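Local coordinates for protein cytosol aminopeptidase (Staphylococcus aureus subsp. aureus, PDB 3KZW) that probably removes amino-terminal residues from peptides as a metal-dependent leucyl aminopeptidase of the M17 family, working as a hexamer, at residues L280-I294 with V332-K346. Numbering follows the deposited sequence.
Sequences LVGKGITYDSGGYSI and VLACAENMINEASMK. With PO4 (phosphate ion), chain T.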
loop_
_atom_site.group_PDB
_atom_site.type_symbol
_atom_site.label_atom_id
_atom_site.label_comp_id
_atom_site.label_asym_id
_atom_site.label_seq_id
_atom_site.Cartn_x
_atom_site.Cartn_y
_atom_site.Cartn_z
ATOM N N LEU A 280 26.128 29.924 11.896
ATOM C CA LEU A 280 25.867 28.859 10.939
ATOM C C LEU A 280 25.508 27.575 11.681
ATOM O O LEU A 280 26.348 26.980 12.360
ATOM C CB LEU A 280 27.068 28.644 10.015
ATOM C CG LEU A 280 27.571 29.829 9.181
ATOM C CD1 LEU A 280 28.841 29.441 8.440
ATOM C CD2 LEU A 280 26.520 30.334 8.198
ATOM N N VAL A 281 24.248 27.167 11.556
ATOM C CA VAL A 281 23.720 26.003 12.268
ATOM C C VAL A 281 23.566 24.815 11.320
ATOM O O VAL A 281 23.040 24.957 10.218
ATOM C CB VAL A 281 22.368 26.333 12.948
ATOM C CG1 VAL A 281 21.835 25.134 13.722
ATOM C CG2 VAL A 281 22.515 27.536 13.868
ATOM N N GLY A 282 24.026 23.646 11.752
ATOM C CA GLY A 282 23.982 22.450 10.914
ATOM C C GLY A 282 23.335 21.247 11.575
ATOM O O GLY A 282 23.600 20.947 12.743
ATOM N N LYS A 283 22.479 20.561 10.821
ATOM C CA LYS A 283 21.857 19.326 11.281
ATOM C C LYS A 283 22.845 18.170 11.132
ATOM O O LYS A 283 23.231 17.809 10.016
ATOM C CB LYS A 283 20.579 19.050 10.488
ATOM C CG LYS A 283 19.889 17.738 10.828
ATOM C CD LYS A 283 18.830 17.397 9.793
ATOM C CE LYS A 283 18.419 15.941 9.895
ATOM N NZ LYS A 283 17.376 15.568 8.903
ATOM N N GLY A 284 23.248 17.597 12.261
ATOM C CA GLY A 284 24.241 16.533 12.269
ATOM C C GLY A 284 23.710 15.174 12.676
ATOM O O GLY A 284 24.305 14.501 13.522
ATOM N N ILE A 285 22.597 14.761 12.073
ATOM C CA ILE A 285 22.064 13.425 12.327
ATOM C C ILE A 285 22.893 12.407 11.544
ATOM O O ILE A 285 22.747 12.271 10.325
ATOM C CB ILE A 285 20.546 13.314 12.007
ATOM C CG1 ILE A 285 19.729 14.321 12.835
ATOM C CG2 ILE A 285 20.036 11.889 12.235
ATOM C CD1 ILE A 285 19.768 14.111 14.351
ATOM N N THR A 286 23.774 11.709 12.261
ATOM C CA THR A 286 24.723 10.775 11.652
ATOM C C THR A 286 24.023 9.582 11.005
ATOM O O THR A 286 24.499 9.044 10.001
ATOM C CB THR A 286 25.786 10.294 12.661
ATOM O OG1 THR A 286 25.142 9.675 13.781
ATOM C CG2 THR A 286 26.635 11.461 13.148
ATOM N N TYR A 287 22.895 9.175 11.586
ATOM C CA TYR A 287 22.003 8.203 10.959
ATOM C C TYR A 287 20.561 8.383 11.406
ATOM O O TYR A 287 20.286 8.560 12.594
ATOM C CB TYR A 287 22.450 6.768 11.227
ATOM C CG TYR A 287 21.795 5.777 10.293
ATOM C CD1 TYR A 287 22.299 5.562 9.014
ATOM C CD2 TYR A 287 20.658 5.073 10.680
ATOM C CE1 TYR A 287 21.696 4.667 8.153
ATOM C CE2 TYR A 287 20.050 4.171 9.827
ATOM C CZ TYR A 287 20.574 3.972 8.565
ATOM O OH TYR A 287 19.973 3.075 7.711
ATOM N N ASP A 288 19.647 8.320 10.443
ATOM C CA ASP A 288 18.223 8.482 10.703
ATOM C C ASP A 288 17.458 7.229 10.278
ATOM O O ASP A 288 17.284 6.972 9.082
ATOM C CB ASP A 288 17.695 9.721 9.966
ATOM C CG ASP A 288 16.252 10.065 10.328
ATOM O OD1 ASP A 288 15.743 9.556 11.351
ATOM O OD2 ASP A 288 15.628 10.861 9.584
ATOM N N SER A 289 17.017 6.449 11.262
ATOM C CA SER A 289 16.151 5.297 11.008
ATOM C C SER A 289 14.682 5.710 11.019
ATOM O O SER A 289 13.811 4.971 10.554
ATOM C CB SER A 289 16.387 4.204 12.046
ATOM O OG SER A 289 15.946 4.604 13.329
ATOM N N GLY A 290 14.422 6.899 11.557
ATOM C CA GLY A 290 13.072 7.420 11.684
ATOM C C GLY A 290 12.533 7.259 13.090
ATOM O O GLY A 290 11.496 7.828 13.431
ATOM N N GLY A 291 13.246 6.491 13.911
ATOM C CA GLY A 291 12.789 6.157 15.256
ATOM C C GLY A 291 11.603 5.217 15.183
ATOM O O GLY A 291 11.492 4.426 14.246
ATOM N N TYR A 292 10.706 5.305 16.161
ATOM C CA TYR A 292 9.504 4.470 16.171
ATOM C C TYR A 292 8.574 4.755 14.994
ATOM O O TYR A 292 7.794 3.891 14.593
ATOM C CB TYR A 292 8.768 4.566 17.512
ATOM C CG TYR A 292 9.266 3.566 18.534
ATOM C CD1 TYR A 292 8.813 2.246 18.524
ATOM C CD2 TYR A 292 10.199 3.934 19.501
ATOM C CE1 TYR A 292 9.269 1.317 19.456
ATOM C CE2 TYR A 292 10.660 3.012 20.440
ATOM C CZ TYR A 292 10.191 1.706 20.410
ATOM O OH TYR A 292 10.644 0.790 21.334
ATOM N N SER A 293 8.667 5.960 14.436
ATOM C CA SER A 293 8.055 6.261 13.145
ATOM C C SER A 293 9.018 5.796 12.045
ATOM O O SER A 293 9.572 6.601 11.284
ATOM C CB SER A 293 7.749 7.752 13.028
ATOM O OG SER A 293 6.977 8.199 14.128
ATOM N N ILE A 294 9.199 4.478 11.983
ATOM C CA ILE A 294 10.235 3.830 11.182
ATOM C C ILE A 294 10.078 4.064 9.672
ATOM O O ILE A 294 8.960 4.117 9.152
ATOM C CB ILE A 294 10.322 2.306 11.528
ATOM C CG1 ILE A 294 11.592 1.672 10.945
ATOM C CG2 ILE A 294 9.041 1.559 11.112
ATOM C CD1 ILE A 294 11.978 0.351 11.574
ATOM N N VAL A 332 27.331 26.032 14.980
ATOM C CA VAL A 332 26.709 25.138 15.955
ATOM C C VAL A 332 26.202 23.885 15.250
ATOM O O VAL A 332 25.404 23.968 14.313
ATOM C CB VAL A 332 25.549 25.822 16.726
ATOM C CG1 VAL A 332 24.987 24.892 17.800
ATOM C CG2 VAL A 332 26.011 27.139 17.350
ATOM N N LEU A 333 26.679 22.729 15.706
ATOM C CA LEU A 333 26.289 21.448 15.128
ATOM C C LEU A 333 25.571 20.588 16.157
ATOM O O LEU A 333 26.117 20.291 17.222
ATOM C CB LEU A 333 27.509 20.708 14.569
ATOM C CG LEU A 333 28.502 21.489 13.703
ATOM C CD1 LEU A 333 29.682 20.609 13.354
ATOM C CD2 LEU A 333 27.851 22.038 12.438
ATOM N N ALA A 334 24.337 20.207 15.836
ATOM C CA ALA A 334 23.559 19.304 16.676
ATOM C C ALA A 334 23.686 17.893 16.131
ATOM O O ALA A 334 23.082 17.560 15.109
ATOM C CB ALA A 334 22.104 19.738 16.721
ATOM N N CYS A 335 24.480 17.071 16.814
ATOM C CA CYS A 335 24.786 15.718 16.350
ATOM C C CYS A 335 24.090 14.658 17.187
ATOM O O CYS A 335 24.169 14.686 18.410
ATOM C CB CYS A 335 26.295 15.480 16.366
ATOM S SG CYS A 335 27.246 16.756 15.516
ATOM N N ALA A 336 23.411 13.730 16.514
ATOM C CA ALA A 336 22.681 12.641 17.164
ATOM C C ALA A 336 22.448 11.497 16.185
ATOM O O ALA A 336 22.620 11.661 14.976
ATOM C CB ALA A 336 21.350 13.138 17.717
ATOM N N GLU A 337 22.059 10.342 16.718
ATOM C CA GLU A 337 21.708 9.180 15.908
ATOM C C GLU A 337 20.286 8.744 16.267
ATOM O O GLU A 337 20.018 8.357 17.406
ATOM C CB GLU A 337 22.711 8.046 16.147
ATOM C CG GLU A 337 22.783 7.013 15.035
ATOM C CD GLU A 337 23.747 5.873 15.345
ATOM O OE1 GLU A 337 24.759 5.733 14.626
ATOM O OE2 GLU A 337 23.495 5.116 16.306
ATOM N N ASN A 338 19.379 8.823 15.296
ATOM C CA ASN A 338 17.960 8.527 15.516
ATOM C C ASN A 338 17.663 7.030 15.433
ATOM O O ASN A 338 17.471 6.493 14.344
ATOM C CB ASN A 338 17.094 9.308 14.516
ATOM C CG ASN A 338 15.623 9.367 14.917
ATOM O OD1 ASN A 338 15.244 8.982 16.022
ATOM N ND2 ASN A 338 14.791 9.861 14.013
ATOM N N MET A 339 17.614 6.373 16.591
ATOM C CA MET A 339 17.520 4.909 16.672
ATOM C C MET A 339 16.342 4.429 17.523
ATOM O O MET A 339 15.742 5.207 18.265
ATOM C CB MET A 339 18.822 4.330 17.231
ATOM C CG MET A 339 20.066 4.567 16.381
ATOM S SD MET A 339 20.361 3.298 15.135
ATOM C CE MET A 339 19.438 3.954 13.758
ATOM N N ILE A 340 16.024 3.139 17.409
ATOM C CA ILE A 340 14.959 2.507 18.191
ATOM C C ILE A 340 15.558 1.650 19.306
ATOM O O ILE A 340 16.442 0.827 19.054
ATOM C CB ILE A 340 14.056 1.600 17.308
ATOM C CG1 ILE A 340 13.424 2.392 16.165
ATOM C CG2 ILE A 340 12.970 0.923 18.148
ATOM C CD1 ILE A 340 12.807 1.530 15.086
ATOM N N ASN A 341 15.076 1.852 20.530
ATOM C CA ASN A 341 15.400 0.966 21.651
ATOM C C ASN A 341 14.336 1.020 22.752
ATOM O O ASN A 341 13.277 1.621 22.566
ATOM C CB ASN A 341 16.819 1.231 22.195
ATOM C CG ASN A 341 16.879 2.388 23.184
ATOM O OD1 ASN A 341 16.058 3.304 23.156
ATOM N ND2 ASN A 341 17.866 2.344 24.067
ATOM N N GLU A 342 14.631 0.395 23.892
ATOM C CA GLU A 342 13.698 0.295 25.019
ATOM C C GLU A 342 13.224 1.638 25.584
ATOM O O GLU A 342 12.187 1.697 26.248
ATOM C CB GLU A 342 14.302 -0.559 26.146
ATOM C CG GLU A 342 15.536 0.041 26.817
ATOM C CD GLU A 342 16.076 -0.816 27.949
ATOM O OE1 GLU A 342 16.734 -0.256 28.852
ATOM O OE2 GLU A 342 15.848 -2.045 27.945
ATOM N N ALA A 343 13.977 2.705 25.322
ATOM C CA ALA A 343 13.689 4.006 25.923
ATOM C C ALA A 343 13.792 5.190 24.955
ATOM O O ALA A 343 13.896 6.340 25.391
ATOM C CB ALA A 343 14.578 4.225 27.151
ATOM N N SER A 344 13.747 4.916 23.652
ATOM C CA SER A 344 13.818 5.979 22.639
ATOM C C SER A 344 12.512 6.774 22.558
ATOM O O SER A 344 11.479 6.341 23.085
ATOM C CB SER A 344 14.199 5.413 21.268
ATOM O OG SER A 344 13.335 4.366 20.884
ATOM N N MET A 345 12.563 7.937 21.907
ATOM C CA MET A 345 11.394 8.816 21.805
ATOM C C MET A 345 10.243 8.186 21.017
ATOM O O MET A 345 10.464 7.398 20.095
ATOM C CB MET A 345 11.771 10.195 21.240
ATOM C CG MET A 345 12.297 10.207 19.810
ATOM S SD MET A 345 12.433 11.888 19.156
ATOM C CE MET A 345 13.094 11.574 17.523
ATOM N N LYS A 346 9.019 8.532 21.409
ATOM C CA LYS A 346 7.804 7.955 20.836
ATOM C C LYS A 346 6.822 9.073 20.514
ATOM O O LYS A 346 6.867 10.129 21.149
ATOM C CB LYS A 346 7.135 6.989 21.827
ATOM C CG LYS A 346 8.089 6.210 22.725
ATOM C CD LYS A 346 7.369 5.495 23.863
ATOM C CE LYS A 346 6.906 6.435 24.969
ATOM N NZ LYS A 346 8.032 7.026 25.737
HETATM P P PO4 T . 18.205 -2.024 23.995
HETATM O O1 PO4 T . 18.990 -1.268 22.959
HETATM O O2 PO4 T . 18.995 -2.104 25.278
HETATM O O3 PO4 T . 16.903 -1.310 24.231
HETATM O O4 PO4 T . 17.910 -3.407 23.482
#
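Two neighbouring parallel strands of the catalytic-domain sheet, 278-285 and 328-338, pair here and lead to the subunit interface. Backbone hydrogen bonds join them from Val332 N to Leu280 O (3.0 Å) through Thr286 N to Ala336 O. After the corner at Thr286, pairing resumes with Asn338 N on Tyr287 O (2.9 Å). There Asp288 and Asn338 lie side by side, their carboxylate and amide planes 17° apart, and Asn338 ND2 donates to Asp288 OD1 (2.8 Å) from the syn side, tilted out of the carboxylate plane; ND2 also reaches Thr364 O, while Asp288 OD2 pairs with Lys295. Ser289 grips Asn338 O twice, in the carbonyl plane through N (3.1 Å) and through OG (2.6 Å), which a chi1 of 68° places between its backbone N and carbonyl carbon. Met339 bends back so that CE meets the edge of the Tyr287 ring. Farther on, Ile340 CG2 makes a CH-pi contact over one face of the Tyr292 ring, displaced toward its rim, and Tyr292 OH bonds Asn341 O (3.0 Å) from above the carbonyl plane. That hydroxyl also bonds Ile340 N of the second subunit. A phosphate ion, probably from the crystallisation liquor, accepts from Glu342 N of this and two other subunits. The bonds on Asn338 thus fix the strand end beside Asp288, whose OD2, near Asp365 and Glu367, is consistent with the family's metal-binding acidic cluster.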